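Local atomic coordinates of C2 toxin component I (Clostridium botulinum, PDB entry 2J3X), a protein that acts as the enzymatic component of the binary C2 toxin, an ADP-ribosyltransferase that modifies actin in host cells. Residues A[6-11]-A[94-99]; A[21-26]-A[176-181]. The protein carries 2 engineered substitutions. One frame throughout, in Å; residues are numbered along the deposited sequence. Where two conformers were deposited one is given.

Interaction 1: A[6-11]-A[94-99]; sequences EPIDFI and LDRDAI. With SO4 (sulfate ion), chain T.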
ATOM      1  N   GLU A   6       6.873   3.173  32.012  1.00 36.94           N
ATOM      2  CA  GLU A   6       7.723   3.559  30.907  1.00 33.35           C
ATOM      3  C   GLU A   6       7.415   2.640  29.710  1.00 28.40           C
ATOM      4  O   GLU A   6       6.888   1.565  29.872  1.00 27.56           O
ATOM      5  CB  GLU A   6       9.207   3.568  31.302  1.00 34.17           C
ATOM      6  CG  GLU A   6       9.580   4.583  32.406  1.00 37.43           C
ATOM      7  CD  GLU A   6      10.056   5.919  31.867  1.00 37.85           C
ATOM      8  OE1 GLU A   6      10.051   6.929  32.625  1.00 38.16           O
ATOM      9  OE2 GLU A   6      10.457   5.960  30.696  1.00 38.28           O
ATOM     10  N   PRO A   7       7.737   3.096  28.518  1.00 25.43           N
ATOM     11  CA  PRO A   7       7.516   2.255  27.317  1.00 22.29           C
ATOM     12  C   PRO A   7       8.448   1.026  27.295  1.00 20.38           C
ATOM     13  O   PRO A   7       9.505   1.017  28.001  1.00 19.56           O
ATOM     14  CB  PRO A   7       7.841   3.199  26.153  1.00 22.91           C
ATOM     15  CG  PRO A   7       8.688   4.316  26.739  1.00 25.15           C
ATOM     16  CD  PRO A   7       8.304   4.423  28.199  1.00 24.83           C
ATOM     17  N   ILE A   8       8.054  -0.012  26.542  1.00 17.01           N
ATOM     18  CA  ILE A   8       8.944  -1.122  26.247  1.00 15.48           C
ATOM     19  C   ILE A   8      10.079  -0.506  25.433  1.00 14.84           C
ATOM     20  O   ILE A   8       9.835   0.141  24.381  1.00 13.69           O
ATOM     21  CB  ILE A   8       8.197  -2.202  25.470  1.00 16.65           C
ATOM     22  CG1 ILE A   8       7.069  -2.779  26.348  1.00 17.47           C
ATOM     23  CG2 ILE A   8       9.187  -3.298  24.906  1.00 15.49           C
ATOM     24  CD1 ILE A   8       5.940  -3.443  25.539  1.00 17.08           C
ATOM     25  N   ASP A   9      11.317  -0.596  25.928  1.00 12.90           N
ATOM     26  CA  ASP A   9      12.419  -0.004  25.137  1.00 13.67           C
ATOM     27  C   ASP A   9      13.692  -0.718  25.544  1.00 14.46           C
ATOM     28  O   ASP A   9      14.246  -0.434  26.616  1.00 13.77           O
ATOM     29  CB  ASP A   9      12.510   1.508  25.366  1.00 14.67           C
ATOM     30  CG  ASP A   9      13.577   2.178  24.520  1.00 16.33           C
ATOM     31  OD1 ASP A   9      14.426   1.485  23.922  1.00 12.95           O
ATOM     32  OD2 ASP A   9      13.593   3.432  24.457  1.00 22.24           O
ATOM     33  N   PHE A  10      14.115  -1.651  24.702  1.00 12.45           N
ATOM     34  CA  PHE A  10      15.326  -2.444  24.934  1.00 11.74           C
ATOM     35  C   PHE A  10      16.527  -1.885  24.198  1.00 11.18           C
ATOM     36  O   PHE A  10      17.591  -2.496  24.207  1.00 11.40           O
ATOM     37  CB  PHE A  10      15.074  -3.918  24.598  1.00 11.26           C
ATOM     38  CG  PHE A  10      14.265  -4.603  25.636  1.00 12.16           C
ATOM     39  CD1 PHE A  10      14.856  -4.943  26.864  1.00 14.93           C
ATOM     40  CD2 PHE A  10      12.892  -4.874  25.443  1.00 13.02           C
ATOM     41  CE1 PHE A  10      14.101  -5.532  27.897  1.00 10.82           C
ATOM     42  CE2 PHE A  10      12.138  -5.480  26.512  1.00 12.94           C
ATOM     43  CZ  PHE A  10      12.763  -5.802  27.692  1.00 12.69           C
ATOM     44  N   ILE A  11      16.401  -0.685  23.617  1.00 11.75           N
ATOM     45  CA  ILE A  11      17.553  -0.160  22.893  1.00 12.05           C
ATOM     46  C   ILE A  11      18.644   0.215  23.884  1.00 10.52           C
ATOM     47  O   ILE A  11      18.363   0.908  24.871  1.00 11.44           O
ATOM     48  CB  ILE A  11      17.194   1.060  22.016  1.00 11.93           C
ATOM     49  CG1 ILE A  11      16.185   0.586  20.935  1.00 10.62           C
ATOM     50  CG2 ILE A  11      18.476   1.690  21.397  1.00 14.75           C
ATOM     51  CD1 ILE A  11      15.464   1.794  20.223  1.00 13.30           C
ATOM     52  N   LEU A  94      -1.031  -4.407  23.568  1.00 17.63           N
ATOM     53  CA  LEU A  94       0.011  -3.746  24.367  1.00 18.92           C
ATOM     54  C   LEU A  94      -0.555  -3.051  25.597  1.00 20.38           C
ATOM     55  O   LEU A  94      -1.574  -2.363  25.494  1.00 19.86           O
ATOM     56  CB  LEU A  94       0.735  -2.686  23.537  1.00 16.55           C
ATOM     57  CG  LEU A  94       1.725  -3.321  22.529  1.00 15.67           C
ATOM     58  CD1 LEU A  94       2.159  -2.258  21.526  1.00 14.59           C
ATOM     59  CD2 LEU A  94       2.952  -3.975  23.253  1.00 15.44           C
ATOM     60  N   ASP A  95       0.108  -3.193  26.748  1.00 22.25           N
ATOM     61  CA  ASP A  95      -0.321  -2.417  27.921  0.50 23.28           C
ATOM     62  C   ASP A  95       0.577  -1.198  28.142  1.00 23.82           C
ATOM     63  O   ASP A  95       0.306  -0.349  29.003  1.00 24.03           O
ATOM     64  CB  ASP A  95      -0.448  -3.309  29.170  0.50 24.10           C
ATOM     65  CG  ASP A  95       0.878  -3.913  29.615  0.50 26.07           C
ATOM     66  OD1 ASP A  95       1.900  -3.774  28.908  0.50 27.53           O
ATOM     67  OD2 ASP A  95       0.898  -4.536  30.706  0.50 31.08           O
ATOM     68  N   ARG A  96       1.605  -1.071  27.301  1.00 22.60           N
ATOM     69  CA  ARG A  96       2.538   0.063  27.322  1.00 22.38           C
ATOM     70  C   ARG A  96       2.884   0.374  25.850  1.00 19.08           C
ATOM     71  O   ARG A  96       2.749  -0.515  25.003  1.00 19.12           O
ATOM     72  CB  ARG A  96       3.851  -0.332  28.024  1.00 23.22           C
ATOM     73  CG  ARG A  96       3.754  -0.926  29.415  1.00 31.77           C
ATOM     74  CD  ARG A  96       4.912  -1.885  29.638  1.00 37.40           C
ATOM     75  NE  ARG A  96       6.173  -1.169  29.829  1.00 45.31           N
ATOM     76  CZ  ARG A  96       7.350  -1.726  30.154  1.00 46.53           C
ATOM     77  NH1 ARG A  96       7.482  -3.056  30.324  1.00 47.25           N
ATOM     78  NH2 ARG A  96       8.409  -0.936  30.294  1.00 45.20           N
ATOM     79  N   ASP A  97       3.386   1.579  25.578  1.00 17.32           N
ATOM     80  CA  ASP A  97       3.923   1.895  24.241  1.00 15.60           C
ATOM     81  C   ASP A  97       5.179   1.049  24.025  1.00 15.10           C
ATOM     82  O   ASP A  97       5.767   0.561  24.993  1.00 14.40           O
ATOM     83  CB  ASP A  97       4.334   3.348  24.147  1.00 16.03           C
ATOM     84  CG  ASP A  97       3.170   4.334  24.112  1.00 17.76           C
ATOM     85  OD1 ASP A  97       1.973   3.944  24.141  1.00 18.97           O
ATOM     86  OD2 ASP A  97       3.497   5.537  24.004  1.00 21.63           O
ATOM     87  N   ALA A  98       5.635   0.896  22.767  1.00 13.53           N
ATOM     88  CA  ALA A  98       6.839   0.096  22.532  1.00 12.59           C
ATOM     89  C   ALA A  98       7.640   0.892  21.531  1.00 13.55           C
ATOM     90  O   ALA A  98       7.078   1.395  20.559  1.00 12.56           O
ATOM     91  CB  ALA A  98       6.483  -1.283  21.956  1.00 13.04           C
ATOM     92  N   ILE A  99       8.945   0.994  21.763  1.00 11.61           N
ATOM     93  CA  ILE A  99       9.819   1.743  20.857  1.00 12.64           C
ATOM     94  C   ILE A  99      10.735   0.712  20.174  1.00 12.42           C
ATOM     95  O   ILE A  99      11.288  -0.170  20.829  1.00 13.04           O
ATOM     96  CB  ILE A  99      10.660   2.729  21.661  1.00 13.54           C
ATOM     97  CG1 ILE A  99       9.716   3.798  22.282  1.00 16.88           C
ATOM     98  CG2 ILE A  99      11.739   3.401  20.785  1.00 14.09           C
ATOM     99  CD1 ILE A  99      10.385   4.577  23.338  1.00 25.80           C
TER
HETATM  100  S   SO4 T1450       4.722  -5.954  29.341  1.00 73.74           S
HETATM  101  O1  SO4 T1450       4.528  -7.122  30.204  1.00 73.50           O
HETATM  102  O2  SO4 T1450       3.932  -4.860  29.904  1.00 74.71           O
HETATM  103  O3  SO4 T1450       6.146  -5.582  29.334  1.00 72.71           O
HETATM  104  O4  SO4 T1450       4.236  -6.223  27.983  1.00 73.01           O
HETATM  105  O   HOH W   1      12.712  -1.805  22.370  1.00 12.54           O
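Ile8 lies across Ala98 in a single parallel beta bridge, a small example of how an N-terminal tail can be fastened to a sheet by one bridge. It joins the loop ahead of helix 15-30 to the start of strand 98-102 in the N-terminal ADP-ribosyltransferase-type domain. Ile8 N donates to Asp97 O at 2.8 Å, and Ile8 O receives Ile99 N, the alternation expected of a parallel pair. Side chains pack along the bridge. Pro7 and Ile99 run side by side and point the same way, the proline CG against Ile99 CD1 at 3.8 Å. Ile8 keeps CG1 beside its own backbone N (chi1 -64°), a rotation that carries CD1 obliquely onto Leu94 CD2, while its CB meets the methyl of Ala98. Arg96 crosses Ile8 at about a right angle, and Ile8 CG1 sits off-centre over one guanidinium face, 3.7 Å above the plane. The arginine chain bends at chi3 (73°), which turns the group side-on to the tail: NE and NH2 both grip Glu6 O, at 2.8 and 3.0 Å, in the guanidinium plane. NE comes almost head-on to that carbonyl, whereas NH2 stands above its plane. NH1 is left to bind O3 of a sulfate at 3.0 Å, a second tie that further fixes the rotation of the group. Asp97 directs its carboxylate to other partners, a salt bridge with Arg167 and the backbone N of Thr170. Farther along, Asp9 OD1 accepts from Ile11 N in an Asx turn, and one water finishes the contact, accepting from Phe10 N at 2.7 Å while donating to Ile99 O.

Interaction 2: A[21-26]-A[176-181]; sequences WGKEEE and VLNDKE. With SO4 (sulfate ion), chain T.
Lys23 NZ has three polar partners: it donates to Asn178 OD1 at 3.1 Å across the two segments, forms a salt bridge with Glu26 OE1 at 2.8 Å one turn along its own helix, and donates to a water that also accepts from Asn178 ND2. A lysine whose CB points away from the strand can do this because its chain bends at chi2 and chi3 and comes back, crossing Asn178 at about a right angle. The ammonium meets Glu26 OE1 on its syn lone pair and lies a little out of the Asn178 carbonyl plane. Glu26 OE2 comes within 2.5 Å of Asn178 OD1, with carboxylate and amide planes 30° apart; at the crystal's pH of 3.0 this may mean that Glu26 carries a proton for part of the time, though so short a distance is doubtful. The amide is steadied by ND2, which donates to Asp179 O. Next to these polar groups Val176 supplies the apolar part of the contact. Its CG1 reaches Glu26 CG at 3.8 Å and the carbonyl of Gly22, whereas CG2 touches Glu25 CB and, obliquely, Trp21 CZ3. Glu25 folds its CG over the centre of the Trp21 ring, 3.3 Å above the plane, and sends OE1 to Tyr174 OH. At the ring's edge NE1 donates in plane to sulfate O3 (2.9 Å), along a fairly straight bond of 161°. In the N-terminal ADP-ribosyltransferase-type domain, helix 15-30 thus lies over strand 175-178, an outermost strand of the mixed sheet, the axes of the two short segments 7.8 Å apart at 134°, and Trp21 and Val176 both reach Leu185 on the adjoining strand 183-187.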
ATOM      1  N   TRP A  21      12.649 -11.243  28.253  1.00 11.65           N
ATOM      2  CA  TRP A  21      11.335 -10.565  28.127  1.00 10.81           C
ATOM      3  C   TRP A  21      10.577 -11.207  26.981  1.00 11.32           C
ATOM      4  O   TRP A  21       9.395 -11.554  27.117  1.00 12.95           O
ATOM      5  CB  TRP A  21      11.554  -9.075  27.817  1.00 10.99           C
ATOM      6  CG  TRP A  21      10.280  -8.259  27.725  1.00 10.12           C
ATOM      7  CD1 TRP A  21       9.615  -7.624  28.737  1.00 12.80           C
ATOM      8  CD2 TRP A  21       9.515  -8.032  26.528  1.00 14.40           C
ATOM      9  NE1 TRP A  21       8.478  -6.974  28.222  1.00 11.73           N
ATOM     10  CE2 TRP A  21       8.419  -7.225  26.871  1.00 10.80           C
ATOM     11  CE3 TRP A  21       9.712  -8.364  25.180  1.00 12.70           C
ATOM     12  CZ2 TRP A  21       7.459  -6.801  25.906  1.00 13.00           C
ATOM     13  CZ3 TRP A  21       8.770  -7.944  24.228  1.00 13.19           C
ATOM     14  CH2 TRP A  21       7.663  -7.159  24.603  1.00 11.13           C
ATOM     15  N   GLY A  22      11.241 -11.347  25.839  1.00 12.86           N
ATOM     16  CA  GLY A  22      10.638 -12.002  24.645  1.00 11.02           C
ATOM     17  C   GLY A  22      10.107 -13.379  24.964  1.00 13.03           C
ATOM     18  O   GLY A  22       8.996 -13.699  24.627  1.00 12.91           O
ATOM     19  N   LYS A  23      10.900 -14.214  25.611  1.00 13.64           N
ATOM     20  CA  LYS A  23      10.407 -15.554  25.967  1.00 14.28           C
ATOM     21  C   LYS A  23       9.178 -15.516  26.865  1.00 15.38           C
ATOM     22  O   LYS A  23       8.252 -16.314  26.673  1.00 15.57           O
ATOM     23  CB  LYS A  23      11.531 -16.379  26.642  1.00 14.54           C
ATOM     24  CG  LYS A  23      12.761 -16.676  25.761  1.00 20.71           C
ATOM     25  CD  LYS A  23      12.491 -16.937  24.223  1.00 28.31           C
ATOM     26  CE  LYS A  23      11.920 -18.358  23.948  1.00 32.46           C
ATOM     27  NZ  LYS A  23      11.617 -18.583  22.510  1.00 30.05           N
ATOM     28  N   GLU A  24       9.178 -14.621  27.853  1.00 13.83           N
ATOM     29  CA  GLU A  24       8.087 -14.479  28.848  1.00 14.38           C
ATOM     30  C   GLU A  24       6.832 -14.009  28.095  1.00 14.08           C
ATOM     31  O   GLU A  24       5.720 -14.491  28.308  1.00 14.94           O
ATOM     32  CB  GLU A  24       8.495 -13.453  29.898  1.00 15.12           C
ATOM     33  CG  GLU A  24       7.500 -13.156  30.995  1.00 18.29           C
ATOM     34  CD  GLU A  24       7.111 -14.369  31.841  1.00 27.16           C
ATOM     35  OE1 GLU A  24       7.837 -15.381  31.850  1.00 21.85           O
ATOM     36  OE2 GLU A  24       6.062 -14.278  32.531  1.00 28.61           O
ATOM     37  N   GLU A  25       7.035 -13.103  27.146  1.00 13.60           N
ATOM     38  CA  GLU A  25       5.883 -12.533  26.460  1.00 13.85           C
ATOM     39  C   GLU A  25       5.316 -13.547  25.476  1.00 13.43           C
ATOM     40  O   GLU A  25       4.095 -13.609  25.304  1.00 14.62           O
ATOM     41  CB  GLU A  25       6.360 -11.260  25.739  1.00 13.11           C
ATOM     42  CG  GLU A  25       6.605 -10.018  26.678  1.00 15.29           C
ATOM     43  CD  GLU A  25       5.364  -9.566  27.419  1.00 20.87           C
ATOM     44  OE1 GLU A  25       4.267  -9.624  26.805  1.00 25.55           O
ATOM     45  OE2 GLU A  25       5.445  -9.221  28.635  1.00 21.11           O
ATOM     46  N   GLU A  26       6.172 -14.285  24.786  1.00 13.37           N
ATOM     47  CA  GLU A  26       5.739 -15.404  23.927  1.00 15.42           C
ATOM     48  C   GLU A  26       4.940 -16.464  24.717  1.00 16.40           C
ATOM     49  O   GLU A  26       3.903 -16.962  24.265  1.00 16.37           O
ATOM     50  CB  GLU A  26       6.920 -16.081  23.275  1.00 15.82           C
ATOM     51  CG  GLU A  26       7.671 -15.193  22.254  1.00 17.34           C
ATOM     52  CD  GLU A  26       9.090 -15.702  21.913  1.00 20.10           C
ATOM     53  OE1 GLU A  26       9.492 -16.760  22.435  1.00 24.14           O
ATOM     54  OE2 GLU A  26       9.799 -15.048  21.098  1.00 24.25           O
ATOM     55  N   VAL A 176       5.009 -11.623  19.698  1.00 15.97           N
ATOM     56  CA  VAL A 176       6.452 -11.539  19.937  1.00 16.14           C
ATOM     57  C   VAL A 176       7.145 -12.668  19.239  1.00 18.37           C
ATOM     58  O   VAL A 176       6.724 -13.841  19.327  1.00 18.88           O
ATOM     59  CB  VAL A 176       6.802 -11.524  21.464  1.00 16.43           C
ATOM     60  CG1 VAL A 176       8.350 -11.526  21.636  1.00 15.13           C
ATOM     61  CG2 VAL A 176       6.172 -10.264  22.112  1.00 17.35           C
ATOM     62  N   LEU A 177       8.225 -12.313  18.537  1.00 18.58           N
ATOM     63  CA  LEU A 177       9.030 -13.290  17.864  1.00 19.59           C
ATOM     64  C   LEU A 177      10.473 -13.173  18.315  1.00 21.08           C
ATOM     65  O   LEU A 177      10.928 -12.080  18.612  1.00 19.64           O
ATOM     66  CB  LEU A 177       8.992 -12.995  16.373  1.00 20.87           C
ATOM     67  CG  LEU A 177       7.652 -13.107  15.635  1.00 20.57           C
ATOM     68  CD1 LEU A 177       7.948 -12.839  14.160  1.00 22.03           C
ATOM     69  CD2 LEU A 177       6.955 -14.482  15.865  1.00 22.16           C
ATOM     70  N   ASN A 178      11.239 -14.268  18.321  1.00 23.21           N
ATOM     71  CA  ASN A 178      12.701 -14.056  18.501  1.00 25.54           C
ATOM     72  C   ASN A 178      13.538 -15.076  17.771  1.00 27.35           C
ATOM     73  O   ASN A 178      13.056 -16.151  17.486  1.00 27.36           O
ATOM     74  CB  ASN A 178      13.082 -14.135  19.961  1.00 26.11           C
ATOM     75  CG  ASN A 178      13.065 -15.555  20.451  1.00 28.67           C
ATOM     76  OD1 ASN A 178      12.008 -16.161  20.567  1.00 29.13           O
ATOM     77  ND2 ASN A 178      14.256 -16.129  20.659  1.00 28.68           N
ATOM     78  N   ASP A 179      14.783 -14.740  17.471  1.00 29.16           N
ATOM     79  CA  ASP A 179      15.732 -15.768  17.078  1.00 32.18           C
ATOM     80  C   ASP A 179      16.853 -15.816  18.109  1.00 33.16           C
ATOM     81  O   ASP A 179      16.632 -15.486  19.298  1.00 35.26           O
ATOM     82  CB  ASP A 179      16.237 -15.557  15.654  1.00 32.50           C
ATOM     83  CG  ASP A 179      16.895 -14.215  15.457  1.00 34.80           C
ATOM     84  OD1 ASP A 179      17.298 -13.607  16.458  1.00 32.31           O
ATOM     85  OD2 ASP A 179      17.010 -13.767  14.282  1.00 41.01           O
ATOM     86  N   LYS A 180      18.057 -16.187  17.700  1.00 34.49           N
ATOM     87  CA  LYS A 180      19.112 -16.233  18.700  1.00 35.21           C
ATOM     88  C   LYS A 180      19.443 -14.835  19.206  1.00 33.53           C
ATOM     89  O   LYS A 180      19.564 -14.662  20.408  1.00 33.89           O
ATOM     90  CB  LYS A 180      20.379 -17.008  18.251  1.00 35.41           C
ATOM     91  CG  LYS A 180      21.391 -17.281  19.415  1.00 36.81           C
ATOM     92  CD  LYS A 180      22.843 -17.632  18.939  1.00 38.74           C
ATOM     93  CE  LYS A 180      23.035 -19.152  18.737  1.00 47.12           C
ATOM     94  NZ  LYS A 180      22.210 -19.755  17.607  1.00 49.61           N
ATOM     95  N   GLU A 181      19.602 -13.850  18.321  1.00 30.94           N
ATOM     96  CA  GLU A 181      20.124 -12.566  18.794  1.00 29.79           C
ATOM     97  C   GLU A 181      19.136 -11.394  18.722  1.00 27.54           C
ATOM     98  O   GLU A 181      19.428 -10.299  19.237  1.00 27.61           O
ATOM     99  CB  GLU A 181      21.418 -12.200  18.077  1.00 31.27           C
ATOM    100  CG  GLU A 181      22.620 -13.130  18.399  1.00 35.88           C
ATOM    101  CD  GLU A 181      23.123 -13.053  19.848  1.00 43.32           C
ATOM    102  OE1 GLU A 181      22.457 -12.451  20.732  1.00 46.01           O
ATOM    103  OE2 GLU A 181      24.218 -13.613  20.109  1.00 46.69           O
TER
HETATM  104  S   SO4 T1450       4.722  -5.954  29.341  1.00 73.74           S
HETATM  105  O1  SO4 T1450       4.528  -7.122  30.204  1.00 73.50           O
HETATM  106  O2  SO4 T1450       3.932  -4.860  29.904  1.00 74.71           O
HETATM  107  O3  SO4 T1450       6.146  -5.582  29.334  1.00 72.71           O
HETATM  108  O4  SO4 T1450       4.236  -6.223  27.983  1.00 73.01           O
HETATM  109  O   HOH W   2      14.241 -19.121  21.812  1.00 42.52           O

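How the interactions relate
Both contacts fasten the N-terminal part of the chain to one mixed sheet, and both are partly buried. Interaction 1 pairs backbones beside an inner strand and adds apolar packing, with an arginine gripping the tail; interaction 2 lays a helix on an edge strand, where no backbone-to-backbone hydrogen bond joins the segments and side chains do most of the work, Lys23, Glu26 and Asn178 supplying the polar part, with Lys23 exposed. Their centres are about 14 Å apart, and they touch through Phe10 and Ile8, both packed on Trp21: Phe10 CZ lies 3.5 Å from Trp21 CB. One sulfate oxygen, O3, accepts from both Arg96 and Trp21, so the anion, probably from the crystallisation liquor, spans both.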